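PDB 4HCJ: ThiJ/PfpI domain protein from Brachyspira murdochii, which is of unknown specific function but belongs to the DJ-1/PfpI family of the class-one glutaminase clan, may act as a hydrolase and binds magnesium. Local coordinates for residues A[5-14]-A[65-76]; A[84-95]-A[109-119]. All blocks are in the same frame, centred on the assembly; numbering follows the deposited sequence. Where two conformers were deposited one is given.

How the contacts relate
Contact 1 and contact 2 follow one another along the chain, and their centres lie about 15 Å apart in the same alpha-beta-alpha sandwich. Contact 1 (5-14 with 65-76) pairs two neighbouring parallel strands in the middle of the central sheet. Contact 2 (84-95 with 109-119) packs two helical segments that belong to the layer over one face of that sheet. Phe75 joins the two: its ring leaves strand 72-75 and lies against the backbone of Thr90 and Ala94, and its CB meets the carbonyl of Gly110. Met14 also touches Leu84. The strand pair thus forms part of the floor on which both helices rest.

Contact 1. Residues A[5-14]-A[65-76]; sequences GKTNNILYVM and VDAVEFDAVVFV
Strands 9-13 and 72-75 run parallel next to each other inside the central sheet of this DJ-1/PfpI alpha-beta-alpha sandwich, and Leu11, Val13 and Tyr12 fill the tight part. The backbone bonds begin with Asp71 N to Asn9 O, nearly straight at 172°. Leu11 N to Ala72 O, Val74 N to Leu11 O, Val13 N to Val74 O and Val76 N to Val13 O follow. On one face CB of Leu11 sits over the Phe70 ring, 3.7 Å from its centroid, a CH-pi contact. With chi1 at 177°, which swings CG away from the backbone N, Leu11 sends CD2 to Val65 CG1, tip to tip at 3.6 Å. Val13 CG1 packs on Phe75 CD1, and helix 88-99 covers this face. On the other face Tyr12 lies beside Val74, and helix 21-33 packs on Ile10 and Tyr12; Tyr12 OH bonds Ser27 there.

The solvent side holds Gly5, Asn8, Val68 and Glu69. A water bridges Gly5 O and Val68 O. Asn9 ND2 donates to Glu69 O. Asp71 is buried beside them. In an ST turn Thr7 OG1 accepts from Asn9 N. Thr7 OG1 and Asn8 N give the Asp71 carboxylate weak bonds, while Thr7 N reaches the syn lone pair of Asp71 OD1 at 2.9 Å.

Contact 2. Residues A[84-95]-A[109-119]; sequences LWDDWRTQGLAK and SGVVIMANAKI
Helices 88-95 and 110-116 cross at -78°, with 8.6 Å between their axes, and the turn that leads into the first, from Leu84 to Asp87, comes closest at Trp85, whose CA is 4.9 Å from CA of Ile113. The Trp85 indole lies across Val112. Val112 CG1 stands over the five-membered ring of Trp85, 3.6 Å from its centroid, in a CH-pi contact. Ser109 CB meets the same indole at its edge, and Trp85 NE1 makes a weak bond to Ser109 O. Ser109 OG turns to Asp131. Ile113 reaches between the turn and the helix: CD1 touches Leu84 CB, and CG2 meets Thr90 OG1 at 3.6 Å.

In the alpha-beta-alpha sandwich these helices share one side of the sheet, and Ala94, Ile113 and Met114 all rest on Phe75 of strand 72-75. Asp87 is the N-cap of the first helix; its OD1 takes Arg89 N, and Arg89 grips the carboxylate side-on with NE and NH2. The second helix ends in a Schellman motif at Lys118.

Two side-chain amides hold Trp85 O. Asn116 ND2 meets Trp85 O at 2.9 Å from above the carbonyl plane, in a nearly straight bond (175°). Gln91 NE2 approaches Trp85 O closer to that plane. The Asn116 side chain is about 5 Å from that of His137, a magnesium-binding residue. Ala117 CB packs on Gln91 CB at 3.7 Å. Farther along, Ala94 CB meets Ala117 CB and Ile119 CD1, and Lys95 CG lies by Ile119 CG2.

Contact 1. Residues A[5-14]-A[65-76]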
# COMPACT_ATOMS: atom_id res chain seq x y z
N GLY A 5 18.17 11.45 -2.91
CA GLY A 5 17.95 10.06 -3.29
C GLY A 5 16.54 9.78 -3.79
O GLY A 5 16.06 8.65 -3.70
N LYS A 6 15.87 10.81 -4.31
CA LYS A 6 14.52 10.64 -4.84
C LYS A 6 14.56 9.95 -6.19
O LYS A 6 15.39 10.28 -7.05
CB LYS A 6 13.79 11.97 -4.94
CG LYS A 6 12.31 11.79 -5.17
CD LYS A 6 11.56 13.09 -5.22
CE LYS A 6 10.07 12.82 -5.34
NZ LYS A 6 9.31 14.06 -5.61
N THR A 7 13.65 9.01 -6.37
CA THR A 7 13.67 8.11 -7.52
C THR A 7 12.49 8.28 -8.47
O THR A 7 12.53 7.78 -9.59
CB THR A 7 13.67 6.64 -7.03
OG1 THR A 7 12.42 6.35 -6.37
CG2 THR A 7 14.83 6.37 -6.07
N ASN A 8 11.42 8.92 -8.01
CA ASN A 8 10.18 8.99 -8.76
C ASN A 8 9.63 7.60 -9.08
O ASN A 8 8.99 7.41 -10.11
CB ASN A 8 10.29 9.84 -10.04
CG ASN A 8 10.61 11.31 -9.73
OD1 ASN A 8 10.50 11.77 -8.60
ND2 ASN A 8 10.98 12.05 -10.77
N ASN A 9 9.86 6.64 -8.17
CA ASN A 9 9.36 5.28 -8.32
C ASN A 9 8.50 4.90 -7.11
O ASN A 9 8.82 5.26 -5.97
CB ASN A 9 10.50 4.27 -8.39
CG ASN A 9 11.38 4.43 -9.60
OD1 ASN A 9 10.93 4.80 -10.69
ND2 ASN A 9 12.66 4.14 -9.42
N ILE A 10 7.45 4.12 -7.36
CA ILE A 10 6.56 3.62 -6.32
C ILE A 10 6.46 2.10 -6.43
O ILE A 10 6.30 1.56 -7.53
CB ILE A 10 5.16 4.25 -6.43
CG1 ILE A 10 5.23 5.75 -6.15
CG2 ILE A 10 4.14 3.56 -5.51
CD1 ILE A 10 3.92 6.48 -6.42
N LEU A 11 6.55 1.42 -5.30
CA LEU A 11 6.40 -0.03 -5.21
C LEU A 11 5.02 -0.41 -4.70
O LEU A 11 4.60 0.11 -3.66
CB LEU A 11 7.42 -0.59 -4.22
CG LEU A 11 7.33 -2.10 -3.96
CD1 LEU A 11 7.71 -2.90 -5.22
CD2 LEU A 11 8.19 -2.48 -2.78
N TYR A 12 4.34 -1.33 -5.38
CA TYR A 12 3.17 -1.98 -4.83
C TYR A 12 3.55 -3.30 -4.16
O TYR A 12 4.43 -4.03 -4.64
CB TYR A 12 2.17 -2.29 -5.93
CG TYR A 12 1.46 -1.12 -6.55
CD1 TYR A 12 0.38 -0.53 -5.91
CD2 TYR A 12 1.85 -0.61 -7.79
CE1 TYR A 12 -0.31 0.52 -6.47
CE2 TYR A 12 1.15 0.44 -8.37
CZ TYR A 12 0.07 1.00 -7.71
OH TYR A 12 -0.61 2.02 -8.33
N VAL A 13 2.86 -3.61 -3.07
CA VAL A 13 2.86 -4.93 -2.45
C VAL A 13 1.43 -5.44 -2.51
O VAL A 13 0.52 -4.77 -2.00
CB VAL A 13 3.33 -4.85 -0.98
CG1 VAL A 13 3.04 -6.14 -0.23
CG2 VAL A 13 4.81 -4.48 -0.92
N MSE A 14 1.20 -6.59 -3.14
CA MSE A 14 -0.16 -7.10 -3.26
C MSE A 14 -0.16 -8.58 -3.52
O MSE A 14 0.86 -9.17 -3.90
CB MSE A 14 -0.95 -6.33 -4.33
CG MSE A 14 -0.53 -6.61 -5.76
SE MSE A 14 -1.10 -5.07 -6.83
CE MSE A 14 -1.19 -5.91 -8.56
N VAL A 65 13.10 -6.76 -3.23
CA VAL A 65 12.88 -5.34 -3.06
C VAL A 65 14.04 -4.67 -2.35
O VAL A 65 14.49 -5.13 -1.31
CB VAL A 65 11.59 -5.09 -2.27
CG1 VAL A 65 11.47 -3.62 -1.84
CG2 VAL A 65 10.39 -5.53 -3.09
N ASP A 66 14.51 -3.57 -2.95
CA ASP A 66 15.53 -2.71 -2.36
C ASP A 66 14.89 -1.35 -2.16
O ASP A 66 14.50 -0.69 -3.13
CB ASP A 66 16.74 -2.60 -3.29
CG ASP A 66 17.89 -1.83 -2.68
OD1 ASP A 66 17.69 -1.10 -1.69
OD2 ASP A 66 19.01 -1.95 -3.22
N ALA A 67 14.77 -0.93 -0.90
CA ALA A 67 14.12 0.35 -0.60
C ALA A 67 14.77 1.56 -1.27
O ALA A 67 14.10 2.56 -1.52
CB ALA A 67 14.01 0.57 0.91
N VAL A 68 16.06 1.47 -1.56
CA VAL A 68 16.78 2.59 -2.17
C VAL A 68 16.24 2.93 -3.56
O VAL A 68 16.47 4.02 -4.07
CB VAL A 68 18.31 2.34 -2.22
CG1 VAL A 68 18.67 1.42 -3.38
CG2 VAL A 68 19.07 3.65 -2.34
N GLU A 69 15.51 1.99 -4.16
CA GLU A 69 15.01 2.16 -5.52
C GLU A 69 13.61 2.75 -5.60
O GLU A 69 13.06 2.87 -6.69
CB GLU A 69 15.04 0.82 -6.26
CG GLU A 69 16.42 0.20 -6.36
CD GLU A 69 16.44 -1.06 -7.20
OE1 GLU A 69 17.54 -1.55 -7.50
OE2 GLU A 69 15.35 -1.57 -7.55
N PHE A 70 13.02 3.09 -4.45
CA PHE A 70 11.63 3.56 -4.39
C PHE A 70 11.46 4.72 -3.43
O PHE A 70 12.18 4.83 -2.45
CB PHE A 70 10.70 2.42 -3.97
CG PHE A 70 10.69 1.28 -4.93
CD1 PHE A 70 9.94 1.35 -6.08
CD2 PHE A 70 11.43 0.12 -4.67
CE1 PHE A 70 9.91 0.30 -6.99
CE2 PHE A 70 11.41 -0.93 -5.58
CZ PHE A 70 10.66 -0.84 -6.74
N ASP A 71 10.47 5.58 -3.70
CA ASP A 71 10.11 6.66 -2.79
C ASP A 71 8.99 6.27 -1.83
O ASP A 71 8.80 6.92 -0.80
CB ASP A 71 9.65 7.89 -3.59
CG ASP A 71 10.73 8.45 -4.49
OD1 ASP A 71 11.93 8.24 -4.23
OD2 ASP A 71 10.33 9.13 -5.46
N ALA A 72 8.21 5.25 -2.19
CA ALA A 72 7.01 4.87 -1.44
C ALA A 72 6.73 3.41 -1.70
O ALA A 72 7.07 2.88 -2.77
CB ALA A 72 5.82 5.69 -1.90
N VAL A 73 6.06 2.79 -0.73
CA VAL A 73 5.44 1.49 -0.90
C VAL A 73 3.94 1.65 -0.68
O VAL A 73 3.51 2.43 0.17
CB VAL A 73 6.07 0.43 0.04
CG1 VAL A 73 5.89 0.79 1.52
CG2 VAL A 73 5.50 -0.95 -0.23
N VAL A 74 3.17 0.93 -1.49
CA VAL A 74 1.70 0.95 -1.44
C VAL A 74 1.20 -0.47 -1.26
O VAL A 74 1.40 -1.33 -2.15
CB VAL A 74 1.12 1.56 -2.72
CG1 VAL A 74 -0.40 1.43 -2.75
CG2 VAL A 74 1.56 3.01 -2.89
N PHE A 75 0.54 -0.72 -0.14
CA PHE A 75 -0.08 -2.01 0.17
C PHE A 75 -1.52 -2.01 -0.33
O PHE A 75 -2.37 -1.29 0.20
CB PHE A 75 -0.01 -2.28 1.68
CG PHE A 75 1.39 -2.45 2.20
CD1 PHE A 75 1.99 -3.71 2.18
CD2 PHE A 75 2.11 -1.37 2.69
CE1 PHE A 75 3.30 -3.87 2.63
CE2 PHE A 75 3.42 -1.54 3.13
CZ PHE A 75 4.01 -2.79 3.09
N VAL A 76 -1.78 -2.81 -1.36
CA VAL A 76 -3.10 -2.94 -1.95
C VAL A 76 -3.88 -4.05 -1.25
O VAL A 76 -3.29 -5.06 -0.84
CB VAL A 76 -2.96 -3.22 -3.48
CG1 VAL A 76 -4.27 -3.69 -4.10
CG2 VAL A 76 -2.44 -1.97 -4.19
O HOH W 1 16.47 6.29 -2.42

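Contact 2. Residues A[84-95]-A[109-119]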
# COMPACT_ATOMS: atom_id res chain seq x y z
N LEU A 84 -1.71 -12.31 3.09
CA LEU A 84 -0.47 -11.58 3.38
C LEU A 84 -0.48 -10.88 4.73
O LEU A 84 0.54 -10.33 5.14
CB LEU A 84 -0.23 -10.53 2.30
CG LEU A 84 -0.12 -11.04 0.86
CD1 LEU A 84 0.04 -9.88 -0.12
CD2 LEU A 84 1.03 -12.02 0.74
N TRP A 85 -1.61 -10.89 5.43
CA TRP A 85 -1.74 -10.13 6.66
C TRP A 85 -0.75 -10.54 7.74
O TRP A 85 -0.25 -9.68 8.49
CB TRP A 85 -3.15 -10.28 7.18
CG TRP A 85 -4.17 -9.44 6.51
CD1 TRP A 85 -3.98 -8.53 5.49
CD2 TRP A 85 -5.55 -9.38 6.84
NE1 TRP A 85 -5.18 -7.92 5.17
CE2 TRP A 85 -6.15 -8.42 6.00
CE3 TRP A 85 -6.34 -10.06 7.78
CZ2 TRP A 85 -7.50 -8.10 6.09
CZ3 TRP A 85 -7.68 -9.74 7.86
CH2 TRP A 85 -8.25 -8.77 7.02
N ASP A 86 -0.51 -11.85 7.86
CA ASP A 86 0.38 -12.37 8.90
C ASP A 86 1.74 -12.77 8.35
O ASP A 86 2.48 -13.49 9.00
CB ASP A 86 -0.29 -13.54 9.63
CG ASP A 86 -1.48 -13.10 10.46
OD1 ASP A 86 -1.43 -12.00 11.06
OD2 ASP A 86 -2.47 -13.85 10.50
N ASP A 87 2.08 -12.29 7.16
CA ASP A 87 3.32 -12.68 6.52
C ASP A 87 4.47 -11.78 6.97
O ASP A 87 4.40 -10.55 6.85
CB ASP A 87 3.10 -12.58 5.01
CG ASP A 87 4.20 -13.25 4.21
OD1 ASP A 87 5.35 -12.84 4.28
OD2 ASP A 87 3.89 -14.21 3.49
N TRP A 88 5.54 -12.39 7.48
CA TRP A 88 6.66 -11.61 7.95
C TRP A 88 7.33 -10.79 6.84
O TRP A 88 7.97 -9.78 7.13
CB TRP A 88 7.69 -12.49 8.69
CG TRP A 88 8.44 -13.44 7.82
CD1 TRP A 88 8.10 -14.73 7.54
CD2 TRP A 88 9.67 -13.17 7.12
NE1 TRP A 88 9.04 -15.28 6.70
CE2 TRP A 88 10.01 -14.35 6.42
CE3 TRP A 88 10.50 -12.05 7.00
CZ2 TRP A 88 11.16 -14.45 5.64
CZ3 TRP A 88 11.64 -12.16 6.22
CH2 TRP A 88 11.95 -13.34 5.54
N ARG A 89 7.21 -11.23 5.59
CA ARG A 89 7.86 -10.50 4.50
C ARG A 89 7.15 -9.19 4.20
O ARG A 89 7.80 -8.17 4.00
CB ARG A 89 7.91 -11.35 3.22
CG ARG A 89 8.63 -12.67 3.36
CD ARG A 89 8.38 -13.54 2.16
NE ARG A 89 6.99 -13.97 2.12
CZ ARG A 89 6.48 -14.69 1.14
NH1 ARG A 89 7.23 -15.01 0.08
NH2 ARG A 89 5.20 -15.05 1.20
N THR A 90 5.83 -9.20 4.14
CA THR A 90 5.11 -7.97 3.84
C THR A 90 5.19 -7.00 5.01
O THR A 90 5.37 -5.81 4.83
CB THR A 90 3.66 -8.27 3.47
OG1 THR A 90 3.07 -8.98 4.55
CG2 THR A 90 3.58 -9.10 2.17
N GLN A 91 5.10 -7.54 6.23
CA GLN A 91 5.30 -6.70 7.41
C GLN A 91 6.72 -6.14 7.43
O GLN A 91 6.94 -4.97 7.77
CB GLN A 91 5.03 -7.50 8.69
CG GLN A 91 3.59 -7.95 8.83
CD GLN A 91 3.38 -8.86 10.00
OE1 GLN A 91 4.24 -8.99 10.87
NE2 GLN A 91 2.24 -9.51 10.03
N GLY A 92 7.68 -6.96 7.02
CA GLY A 92 9.07 -6.54 6.98
C GLY A 92 9.27 -5.39 6.00
O GLY A 92 10.04 -4.47 6.27
N LEU A 93 8.59 -5.43 4.85
CA LEU A 93 8.69 -4.32 3.90
C LEU A 93 8.08 -3.04 4.46
O LEU A 93 8.60 -1.95 4.23
CB LEU A 93 8.07 -4.68 2.55
CG LEU A 93 8.81 -5.75 1.75
CD1 LEU A 93 8.06 -6.08 0.47
CD2 LEU A 93 10.24 -5.32 1.44
N ALA A 94 6.97 -3.15 5.18
CA ALA A 94 6.37 -1.97 5.81
C ALA A 94 7.38 -1.29 6.74
O ALA A 94 7.58 -0.08 6.70
CB ALA A 94 5.13 -2.34 6.57
N LYS A 95 8.03 -2.10 7.58
CA LYS A 95 9.00 -1.57 8.53
C LYS A 95 10.24 -1.02 7.81
O LYS A 95 10.77 0.03 8.19
CB LYS A 95 9.41 -2.65 9.53
CG LYS A 95 8.24 -3.13 10.39
CD LYS A 95 8.67 -4.08 11.49
CE LYS A 95 7.77 -5.30 11.53
NZ LYS A 95 8.25 -6.37 10.60
N SER A 109 -7.84 -3.40 2.63
CA SER A 109 -7.23 -4.47 3.41
C SER A 109 -5.70 -4.40 3.49
O SER A 109 -5.11 -5.02 4.37
CB SER A 109 -7.70 -5.82 2.92
OG SER A 109 -9.08 -5.96 3.17
N GLY A 110 -5.06 -3.65 2.60
CA GLY A 110 -3.62 -3.46 2.72
C GLY A 110 -3.20 -2.82 4.04
O GLY A 110 -2.09 -3.06 4.53
N VAL A 111 -4.08 -2.00 4.63
CA VAL A 111 -3.75 -1.32 5.88
C VAL A 111 -3.48 -2.34 7.00
O VAL A 111 -2.70 -2.06 7.90
CB VAL A 111 -4.88 -0.33 6.28
CG1 VAL A 111 -4.58 0.35 7.61
CG2 VAL A 111 -5.05 0.72 5.18
N VAL A 112 -4.13 -3.51 6.95
CA VAL A 112 -3.93 -4.51 7.99
C VAL A 112 -2.48 -5.01 8.06
O VAL A 112 -1.98 -5.31 9.13
CB VAL A 112 -4.93 -5.66 7.88
CG1 VAL A 112 -4.67 -6.74 8.93
CG2 VAL A 112 -6.35 -5.12 7.99
N ILE A 113 -1.79 -5.09 6.91
CA ILE A 113 -0.39 -5.47 6.93
C ILE A 113 0.41 -4.48 7.77
O ILE A 113 1.26 -4.86 8.59
CB ILE A 113 0.19 -5.56 5.51
CG1 ILE A 113 -0.49 -6.70 4.73
CG2 ILE A 113 1.71 -5.75 5.54
CD1 ILE A 113 -0.19 -6.69 3.23
N MSE A 114 0.16 -3.19 7.53
CA MSE A 114 0.84 -2.14 8.28
C MSE A 114 0.51 -2.20 9.79
O MSE A 114 1.41 -2.06 10.64
CB MSE A 114 0.47 -0.79 7.68
CG MSE A 114 1.01 -0.63 6.25
SE MSE A 114 0.12 0.73 5.18
CE MSE A 114 0.50 2.32 6.23
N ALA A 115 -0.76 -2.43 10.10
CA ALA A 115 -1.16 -2.55 11.50
C ALA A 115 -0.44 -3.72 12.16
O ALA A 115 0.09 -3.59 13.27
CB ALA A 115 -2.67 -2.74 11.59
N ASN A 116 -0.42 -4.86 11.48
CA ASN A 116 0.21 -6.06 12.02
C ASN A 116 1.73 -5.93 12.13
O ASN A 116 2.34 -6.60 12.97
CB ASN A 116 -0.17 -7.28 11.20
CG ASN A 116 -1.61 -7.71 11.40
OD1 ASN A 116 -2.32 -7.19 12.26
ND2 ASN A 116 -2.04 -8.68 10.61
N ALA A 117 2.33 -5.08 11.32
CA ALA A 117 3.76 -4.78 11.40
C ALA A 117 4.10 -3.85 12.57
O ALA A 117 5.28 -3.56 12.80
CB ALA A 117 4.23 -4.13 10.10
N LYS A 118 3.08 -3.38 13.29
CA LYS A 118 3.25 -2.49 14.45
C LYS A 118 3.80 -1.13 14.07
O LYS A 118 4.48 -0.49 14.87
CB LYS A 118 4.11 -3.13 15.53
CG LYS A 118 3.55 -4.42 16.02
CD LYS A 118 2.20 -4.16 16.59
CE LYS A 118 1.19 -5.10 16.03
NZ LYS A 118 0.87 -6.13 17.07
N ILE A 119 3.50 -0.68 12.86
CA ILE A 119 3.89 0.67 12.47
C ILE A 119 2.76 1.69 12.58
O ILE A 119 2.96 2.86 12.30
CB ILE A 119 4.53 0.73 11.06
CG1 ILE A 119 3.52 0.41 9.94
CG2 ILE A 119 5.79 -0.16 10.98
CD1 ILE A 119 3.93 1.03 8.60